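Local structure of flavin-dependent thymidylate synthase (Thermus thermophilus, 6J61) at residues A[58-68]-A[172-180]. The protein probably catalyses the reductive methylation of dUMP to dTMP, taking the methyl group from methylenetetrahydrofolate, with reduced FAD and NADPH supplying the electrons. Numbering follows the deposited sequence.
Sequences TSPFEMVVFKF and QDLHNLFHF. With FAD (flavin-adenine dinucleotide), chain E.
His175, in the first turn of helix 174-184, reaches past Thr58 to the FAD. Its CB packs on Phe61 CB and, at 3.7 Å, on Glu62 CG; with CG anti to the backbone N (chi1 167°), the imidazole runs out beneath Thr58, whose CB sits over the ring centre in a CH-pi contact. CE1 and ND1 lie near Thr58 CG2 (3.5 and 3.8 Å), CD2 faces the ribose hydroxyls of FAD, and at the tip NE2 hydrogen-bonds in the ring plane to hydroxyl O3B of FAD (2.8 Å). Next to it, Asn176 ND2 donates to adenine N3A of FAD (3.0 Å) and to the syn lone pair of Asp173 OD2, while Asp173 OD1 caps the helix by accepting from Asn176 N (2.8 Å). Glu62 runs alongside Asp173; its OE2, 4.2 Å from Asp173 OD2, hydrogen-bonds to Ser87 OG of a second subunit and pairs with Arg84 of a third, which probably offsets the like charges. Behind the site, Phe66 and Gln172 form an antiparallel hydrogen-bonded pair, and Leu174 N donates to Val64 O (2.8 Å) where strand gives way to helix. This strand-to-helix junction with a capping aspartate forms part of the adenosine end of the ThyX FAD site, to which other subunits contribute.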
ATOM      1  N   THR A  58     -11.562   3.750 -10.411  1.00 45.15           N
ATOM      2  CA  THR A  58     -10.897   4.640  -9.475  1.00 43.44           C
ATOM      3  C   THR A  58      -9.559   5.288  -9.814  1.00 41.96           C
ATOM      4  O   THR A  58      -9.249   6.345  -9.275  1.00 41.09           O
ATOM      5  CB  THR A  58     -10.749   3.922  -8.112  1.00 45.55           C
ATOM      6  OG1 THR A  58      -9.939   2.747  -8.268  1.00 45.53           O
ATOM      7  CG2 THR A  58     -12.119   3.515  -7.576  1.00 43.94           C
ATOM      8  N   SER A  59      -8.770   4.665 -10.684  1.00 41.63           N
ATOM      9  CA  SER A  59      -7.456   5.198 -11.053  1.00 41.02           C
ATOM     10  C   SER A  59      -7.414   6.694 -11.371  1.00 39.73           C
ATOM     11  O   SER A  59      -6.533   7.413 -10.887  1.00 39.29           O
ATOM     12  CB  SER A  59      -6.882   4.425 -12.242  1.00 42.13           C
ATOM     13  OG  SER A  59      -6.074   3.347 -11.811  1.00 46.27           O
ATOM     14  N   PRO A  60      -8.356   7.182 -12.197  1.00 37.00           N
ATOM     15  CA  PRO A  60      -8.394   8.604 -12.561  1.00 35.86           C
ATOM     16  C   PRO A  60      -8.449   9.531 -11.361  1.00 36.24           C
ATOM     17  O   PRO A  60      -7.808  10.595 -11.356  1.00 35.11           O
ATOM     18  CB  PRO A  60      -9.637   8.700 -13.432  1.00 35.40           C
ATOM     19  CG  PRO A  60      -9.616   7.373 -14.145  1.00 37.69           C
ATOM     20  CD  PRO A  60      -9.316   6.412 -13.004  1.00 35.93           C
ATOM     21  N   PHE A  61      -9.203   9.121 -10.342  1.00 35.06           N
ATOM     22  CA  PHE A  61      -9.339   9.913  -9.129  1.00 33.13           C
ATOM     23  C   PHE A  61      -8.069   9.934  -8.279  1.00 33.12           C
ATOM     24  O   PHE A  61      -7.911  10.779  -7.398  1.00 33.52           O
ATOM     25  CB  PHE A  61     -10.522   9.404  -8.306  1.00 31.78           C
ATOM     26  CG  PHE A  61     -11.850   9.591  -8.987  1.00 31.52           C
ATOM     27  CD1 PHE A  61     -12.303   8.668  -9.925  1.00 30.68           C
ATOM     28  CD2 PHE A  61     -12.633  10.711  -8.719  1.00 30.66           C
ATOM     29  CE1 PHE A  61     -13.520   8.861 -10.584  1.00 32.07           C
ATOM     30  CE2 PHE A  61     -13.847  10.911  -9.372  1.00 30.75           C
ATOM     31  CZ  PHE A  61     -14.291   9.988 -10.304  1.00 31.01           C
ATOM     32  N   GLU A  62      -7.159   9.006  -8.532  1.00 33.27           N
ATOM     33  CA  GLU A  62      -5.919   8.985  -7.774  1.00 35.63           C
ATOM     34  C   GLU A  62      -4.917   9.980  -8.353  1.00 35.82           C
ATOM     35  O   GLU A  62      -3.854  10.200  -7.756  1.00 36.26           O
ATOM     36  CB  GLU A  62      -5.302   7.592  -7.789  1.00 37.60           C
ATOM     37  CG  GLU A  62      -5.693   6.724  -6.623  1.00 41.07           C
ATOM     38  CD  GLU A  62      -5.133   5.325  -6.763  1.00 42.86           C
ATOM     39  OE1 GLU A  62      -5.721   4.527  -7.507  1.00 45.58           O
ATOM     40  OE2 GLU A  62      -4.090   5.026  -6.148  1.00 46.13           O
ATOM     41  N   MET A  63      -5.254  10.573  -9.503  1.00 32.58           N
ATOM     42  CA  MET A  63      -4.367  11.535 -10.140  1.00 32.98           C
ATOM     43  C   MET A  63      -4.487  12.918  -9.531  1.00 34.20           C
ATOM     44  O   MET A  63      -3.811  13.850  -9.964  1.00 38.33           O
ATOM     45  CB  MET A  63      -4.615  11.613 -11.647  1.00 32.83           C
ATOM     46  CG  MET A  63      -4.241  10.347 -12.415  1.00 33.23           C
ATOM     47  SD  MET A  63      -2.646   9.686 -11.913  1.00 37.03           S
ATOM     48  CE  MET A  63      -2.551   8.144 -12.815  1.00 30.62           C
ATOM     49  N   VAL A  64      -5.348  13.051  -8.528  1.00 32.44           N
ATOM     50  CA  VAL A  64      -5.552  14.311  -7.823  1.00 29.99           C
ATOM     51  C   VAL A  64      -5.058  14.108  -6.391  1.00 31.21           C
ATOM     52  O   VAL A  64      -5.398  13.109  -5.760  1.00 32.18           O
ATOM     53  CB  VAL A  64      -7.046  14.698  -7.820  1.00 29.11           C
ATOM     54  CG1 VAL A  64      -7.301  15.842  -6.841  1.00 25.81           C
ATOM     55  CG2 VAL A  64      -7.476  15.089  -9.234  1.00 26.38           C
ATOM     56  N   VAL A  65      -4.254  15.033  -5.873  1.00 30.82           N
ATOM     57  CA  VAL A  65      -3.730  14.877  -4.513  1.00 29.54           C
ATOM     58  C   VAL A  65      -3.866  16.125  -3.645  1.00 30.38           C
ATOM     59  O   VAL A  65      -3.718  17.243  -4.116  1.00 29.52           O
ATOM     60  CB  VAL A  65      -2.229  14.449  -4.542  1.00 28.73           C
ATOM     61  CG1 VAL A  65      -1.691  14.260  -3.124  1.00 26.28           C
ATOM     62  CG2 VAL A  65      -2.075  13.162  -5.326  1.00 27.68           C
ATOM     63  N   PHE A  66      -4.169  15.911  -2.369  1.00 32.36           N
ATOM     64  CA  PHE A  66      -4.308  16.996  -1.399  1.00 32.96           C
ATOM     65  C   PHE A  66      -3.307  16.792  -0.262  1.00 32.78           C
ATOM     66  O   PHE A  66      -3.023  15.661   0.144  1.00 32.94           O
ATOM     67  CB  PHE A  66      -5.733  17.049  -0.817  1.00 33.40           C
ATOM     68  CG  PHE A  66      -6.768  17.561  -1.778  1.00 35.66           C
ATOM     69  CD1 PHE A  66      -7.168  16.799  -2.875  1.00 35.50           C
ATOM     70  CD2 PHE A  66      -7.329  18.822  -1.606  1.00 34.72           C
ATOM     71  CE1 PHE A  66      -8.112  17.291  -3.786  1.00 34.88           C
ATOM     72  CE2 PHE A  66      -8.271  19.318  -2.514  1.00 33.59           C
ATOM     73  CZ  PHE A  66      -8.662  18.555  -3.601  1.00 32.39           C
ATOM     74  N   LYS A  67      -2.768  17.895   0.241  1.00 33.63           N
ATOM     75  CA  LYS A  67      -1.804  17.866   1.331  1.00 33.24           C
ATOM     76  C   LYS A  67      -2.268  18.861   2.389  1.00 33.52           C
ATOM     77  O   LYS A  67      -2.391  20.049   2.115  1.00 35.29           O
ATOM     78  CB  LYS A  67      -0.413  18.226   0.799  1.00 30.74           C
ATOM     79  CG  LYS A  67       0.689  18.170   1.843  1.00 34.40           C
ATOM     80  CD  LYS A  67       2.081  17.980   1.226  1.00 34.46           C
ATOM     81  CE  LYS A  67       2.495  19.139   0.314  1.00 35.28           C
ATOM     82  NZ  LYS A  67       3.908  19.003  -0.158  1.00 32.94           N
ATOM     83  N   PHE A  68      -2.542  18.373   3.595  1.00 33.47           N
ATOM     84  CA  PHE A  68      -3.014  19.244   4.664  1.00 35.09           C
ATOM     85  C   PHE A  68      -2.074  19.375   5.861  1.00 35.71           C
ATOM     86  O   PHE A  68      -1.195  18.541   6.086  1.00 35.62           O
ATOM     87  CB  PHE A  68      -4.373  18.765   5.201  1.00 35.47           C
ATOM     88  CG  PHE A  68      -5.453  18.652   4.153  1.00 36.95           C
ATOM     89  CD1 PHE A  68      -5.536  17.530   3.336  1.00 35.62           C
ATOM     90  CD2 PHE A  68      -6.412  19.653   4.013  1.00 36.33           C
ATOM     91  CE1 PHE A  68      -6.558  17.403   2.399  1.00 36.68           C
ATOM     92  CE2 PHE A  68      -7.439  19.527   3.073  1.00 36.42           C
ATOM     93  CZ  PHE A  68      -7.509  18.399   2.268  1.00 33.23           C
ATOM     94  N   GLN A 172      -2.754  12.891   0.740  1.00 32.91           N
ATOM     95  CA  GLN A 172      -3.571  11.791   0.248  1.00 33.02           C
ATOM     96  C   GLN A 172      -4.280  12.087  -1.065  1.00 30.52           C
ATOM     97  O   GLN A 172      -4.714  13.205  -1.303  1.00 30.76           O
ATOM     98  CB  GLN A 172      -4.594  11.419   1.328  1.00 33.81           C
ATOM     99  CG  GLN A 172      -5.354  10.137   1.086  1.00 37.44           C
ATOM    100  CD  GLN A 172      -6.048   9.672   2.339  1.00 41.55           C
ATOM    101  OE1 GLN A 172      -6.649  10.479   3.054  1.00 45.91           O
ATOM    102  NE2 GLN A 172      -5.971   8.373   2.623  1.00 38.89           N
ATOM    103  N   ASP A 173      -4.395  11.068  -1.907  1.00 30.91           N
ATOM    104  CA  ASP A 173      -5.053  11.194  -3.198  1.00 32.86           C
ATOM    105  C   ASP A 173      -6.568  11.249  -3.040  1.00 31.94           C
ATOM    106  O   ASP A 173      -7.121  10.725  -2.078  1.00 32.25           O
ATOM    107  CB  ASP A 173      -4.638  10.034  -4.113  1.00 37.26           C
ATOM    108  CG  ASP A 173      -5.095   8.678  -3.599  1.00 42.99           C
ATOM    109  OD1 ASP A 173      -6.301   8.363  -3.727  1.00 45.39           O
ATOM    110  OD2 ASP A 173      -4.244   7.925  -3.071  1.00 47.20           O
ATOM    111  N   LEU A 174      -7.234  11.893  -3.995  1.00 32.54           N
ATOM    112  CA  LEU A 174      -8.686  12.066  -3.953  1.00 33.01           C
ATOM    113  C   LEU A 174      -9.501  10.777  -3.726  1.00 33.06           C
ATOM    114  O   LEU A 174     -10.465  10.764  -2.951  1.00 31.67           O
ATOM    115  CB  LEU A 174      -9.158  12.780  -5.226  1.00 28.86           C
ATOM    116  CG  LEU A 174     -10.648  13.145  -5.272  1.00 26.27           C
ATOM    117  CD1 LEU A 174     -11.075  13.837  -3.977  1.00 23.48           C
ATOM    118  CD2 LEU A 174     -10.902  14.038  -6.479  1.00 24.48           C
ATOM    119  N   HIS A 175      -9.104   9.705  -4.401  1.00 31.78           N
ATOM    120  CA  HIS A 175      -9.773   8.422  -4.266  1.00 32.38           C
ATOM    121  C   HIS A 175      -9.771   7.943  -2.810  1.00 32.98           C
ATOM    122  O   HIS A 175     -10.809   7.574  -2.258  1.00 31.32           O
ATOM    123  CB  HIS A 175      -9.077   7.400  -5.156  1.00 33.44           C
ATOM    124  CG  HIS A 175      -9.464   5.985  -4.872  1.00 36.96           C
ATOM    125  ND1 HIS A 175     -10.769   5.601  -4.642  1.00 37.32           N
ATOM    126  CD2 HIS A 175      -8.721   4.854  -4.818  1.00 35.90           C
ATOM    127  CE1 HIS A 175     -10.812   4.293  -4.459  1.00 36.79           C
ATOM    128  NE2 HIS A 175      -9.583   3.817  -4.560  1.00 36.21           N
ATOM    129  N   ASN A 176      -8.602   7.965  -2.186  1.00 32.87           N
ATOM    130  CA  ASN A 176      -8.474   7.537  -0.800  1.00 32.62           C
ATOM    131  C   ASN A 176      -8.979   8.575   0.192  1.00 33.76           C
ATOM    132  O   ASN A 176      -9.308   8.252   1.335  1.00 34.27           O
ATOM    133  CB  ASN A 176      -7.020   7.164  -0.507  1.00 31.09           C
ATOM    134  CG  ASN A 176      -6.648   5.829  -1.116  1.00 31.05           C
ATOM    135  OD1 ASN A 176      -7.156   4.799  -0.699  1.00 31.23           O
ATOM    136  ND2 ASN A 176      -5.782   5.843  -2.124  1.00 30.51           N
ATOM    137  N   LEU A 177      -9.045   9.826  -0.239  1.00 33.32           N
ATOM    138  CA  LEU A 177      -9.540  10.862   0.640  1.00 31.62           C
ATOM    139  C   LEU A 177     -11.055  10.692   0.703  1.00 30.13           C
ATOM    140  O   LEU A 177     -11.655  10.889   1.746  1.00 30.62           O
ATOM    141  CB  LEU A 177      -9.145  12.245   0.104  1.00 32.99           C
ATOM    142  CG  LEU A 177      -9.527  13.489   0.914  1.00 33.05           C
ATOM    143  CD1 LEU A 177      -9.075  13.343   2.360  1.00 34.10           C
ATOM    144  CD2 LEU A 177      -8.903  14.714   0.271  1.00 34.87           C
ATOM    145  N   PHE A 178     -11.673  10.315  -0.413  1.00 30.42           N
ATOM    146  CA  PHE A 178     -13.123  10.097  -0.428  1.00 31.04           C
ATOM    147  C   PHE A 178     -13.457   8.932   0.499  1.00 32.25           C
ATOM    148  O   PHE A 178     -14.465   8.948   1.215  1.00 31.46           O
ATOM    149  CB  PHE A 178     -13.622   9.765  -1.840  1.00 29.21           C
ATOM    150  CG  PHE A 178     -13.866  10.973  -2.708  1.00 26.58           C
ATOM    151  CD1 PHE A 178     -14.430  12.119  -2.183  1.00 23.41           C
ATOM    152  CD2 PHE A 178     -13.567  10.939  -4.068  1.00 26.61           C
ATOM    153  CE1 PHE A 178     -14.695  13.223  -2.997  1.00 25.85           C
ATOM    154  CE2 PHE A 178     -13.831  12.031  -4.887  1.00 25.88           C
ATOM    155  CZ  PHE A 178     -14.398  13.177  -4.350  1.00 22.85           C
ATOM    156  N   HIS A 179     -12.604   7.913   0.463  1.00 33.19           N
ATOM    157  CA  HIS A 179     -12.758   6.743   1.309  1.00 34.62           C
ATOM    158  C   HIS A 179     -12.758   7.224   2.766  1.00 34.05           C
ATOM    159  O   HIS A 179     -13.636   6.878   3.556  1.00 33.01           O
ATOM    160  CB  HIS A 179     -11.589   5.789   1.069  1.00 36.90           C
ATOM    161  CG  HIS A 179     -11.662   4.523   1.863  1.00 42.71           C
ATOM    162  ND1 HIS A 179     -12.569   3.521   1.587  1.00 44.91           N
ATOM    163  CD2 HIS A 179     -10.926   4.084   2.912  1.00 44.61           C
ATOM    164  CE1 HIS A 179     -12.386   2.520   2.430  1.00 44.45           C
ATOM    165  NE2 HIS A 179     -11.396   2.836   3.245  1.00 45.28           N
ATOM    166  N   PHE A 180     -11.761   8.035   3.099  1.00 33.94           N
ATOM    167  CA  PHE A 180     -11.597   8.598   4.440  1.00 33.21           C
ATOM    168  C   PHE A 180     -12.851   9.346   4.884  1.00 33.17           C
ATOM    169  O   PHE A 180     -13.330   9.192   6.014  1.00 34.29           O
ATOM    170  CB  PHE A 180     -10.396   9.558   4.447  1.00 33.47           C
ATOM    171  CG  PHE A 180     -10.241  10.332   5.724  1.00 33.36           C
ATOM    172  CD1 PHE A 180      -9.772   9.718   6.872  1.00 33.58           C
ATOM    173  CD2 PHE A 180     -10.577  11.672   5.778  1.00 32.78           C
ATOM    174  CE1 PHE A 180      -9.639  10.426   8.055  1.00 34.61           C
ATOM    175  CE2 PHE A 180     -10.449  12.385   6.956  1.00 34.64           C
ATOM    176  CZ  PHE A 180      -9.977  11.757   8.098  1.00 33.96           C
TER
HETATM  177  PA  FAD E 301      -6.098  -2.468  -5.322  1.00 56.57           P
HETATM  178  O1A FAD E 301      -5.050  -2.192  -6.336  1.00 55.94           O
HETATM  179  O2A FAD E 301      -5.845  -3.934  -4.681  1.00 56.07           O
HETATM  180  O5B FAD E 301      -6.001  -1.353  -4.182  1.00 58.54           O
HETATM  181  C5B FAD E 301      -7.118  -1.485  -3.304  1.00 60.87           C
HETATM  182  C4B FAD E 301      -7.244  -0.190  -2.504  1.00 62.55           C
HETATM  183  O4B FAD E 301      -6.035   0.030  -1.732  1.00 63.44           O
HETATM  184  C3B FAD E 301      -7.403   1.005  -3.427  1.00 62.09           C
HETATM  185  O3B FAD E 301      -8.767   1.287  -3.731  1.00 59.99           O
HETATM  186  C2B FAD E 301      -6.715   2.124  -2.660  1.00 63.90           C
HETATM  187  O2B FAD E 301      -7.639   2.726  -1.751  1.00 64.86           O
HETATM  188  C1B FAD E 301      -5.549   1.393  -1.939  1.00 65.88           C
HETATM  189  N9A FAD E 301      -4.277   1.383  -2.721  1.00 68.81           N
HETATM  190  C8A FAD E 301      -3.606   0.276  -3.187  1.00 69.13           C
HETATM  191  N7A FAD E 301      -2.529   0.621  -3.823  1.00 70.11           N
HETATM  192  C5A FAD E 301      -2.416   1.964  -3.815  1.00 72.42           C
HETATM  193  C6A FAD E 301      -1.472   2.894  -4.331  1.00 74.06           C
HETATM  194  N6A FAD E 301      -0.362   2.443  -5.027  1.00 74.31           N
HETATM  195  N1A FAD E 301      -1.681   4.227  -4.130  1.00 75.13           N
HETATM  196  C2A FAD E 301      -2.754   4.677  -3.457  1.00 74.41           C
HETATM  197  N3A FAD E 301      -3.666   3.832  -2.955  1.00 73.38           N
HETATM  198  C4A FAD E 301      -3.539   2.484  -3.108  1.00 71.83           C
HETATM  199  N1  FAD E 301      -7.545   0.642 -15.243  1.00 65.27           N
HETATM  200  C2  FAD E 301      -6.825   1.204 -16.222  1.00 65.80           C
HETATM  201  O2  FAD E 301      -5.608   1.278 -16.082  1.00 63.34           O
HETATM  202  N3  FAD E 301      -7.382   1.693 -17.363  1.00 66.61           N
HETATM  203  C4  FAD E 301      -8.742   1.649 -17.592  1.00 65.40           C
HETATM  204  O4  FAD E 301      -9.223   2.093 -18.620  1.00 64.95           O
HETATM  205  C4X FAD E 301      -9.597   1.039 -16.529  1.00 65.32           C
HETATM  206  N5  FAD E 301     -10.921   0.943 -16.625  1.00 65.27           N
HETATM  207  C5X FAD E 301     -11.678   0.383 -15.642  1.00 65.77           C
HETATM  208  C6  FAD E 301     -13.105   0.306 -15.792  1.00 67.40           C
HETATM  209  C7  FAD E 301     -13.892  -0.265 -14.796  1.00 66.49           C
HETATM  210  C7M FAD E 301     -15.391  -0.323 -15.003  1.00 65.37           C
HETATM  211  C8  FAD E 301     -13.289  -0.788 -13.602  1.00 65.80           C
HETATM  212  C8M FAD E 301     -14.134  -1.413 -12.509  1.00 65.51           C
HETATM  213  C9  FAD E 301     -11.893  -0.728 -13.427  1.00 65.16           C
HETATM  214  C9A FAD E 301     -11.057  -0.142 -14.436  1.00 65.17           C
HETATM  215  N10 FAD E 301      -9.633  -0.059 -14.293  1.00 65.50           N
HETATM  216  C10 FAD E 301      -8.885   0.525 -15.313  1.00 65.28           C
HETATM  217  C1' FAD E 301      -8.926  -0.579 -13.109  1.00 62.99           C
HETATM  218  C2' FAD E 301      -8.933   0.395 -11.919  1.00 62.11           C
HETATM  219  O2' FAD E 301      -8.551   1.706 -12.341  1.00 61.16           O
HETATM  220  C3' FAD E 301      -7.976  -0.134 -10.816  1.00 61.34           C
HETATM  221  O3' FAD E 301      -6.614  -0.108 -11.269  1.00 61.00           O
HETATM  222  C4' FAD E 301      -8.344  -1.583 -10.397  1.00 60.03           C
HETATM  223  O4' FAD E 301      -9.771  -1.772 -10.416  1.00 59.63           O
HETATM  224  C5' FAD E 301      -7.829  -1.855  -8.991  1.00 59.59           C
HETATM  225  O5' FAD E 301      -8.755  -1.287  -8.065  1.00 57.78           O
HETATM  226  P   FAD E 301      -8.006  -1.020  -6.682  1.00 55.43           P
HETATM  227  O1P FAD E 301      -6.824  -0.146  -6.916  1.00 58.55           O
HETATM  228  O2P FAD E 301      -9.044  -0.295  -5.700  1.00 59.23           O
HETATM  229  O3P FAD E 301      -7.587  -2.470  -6.022  1.00 57.58           O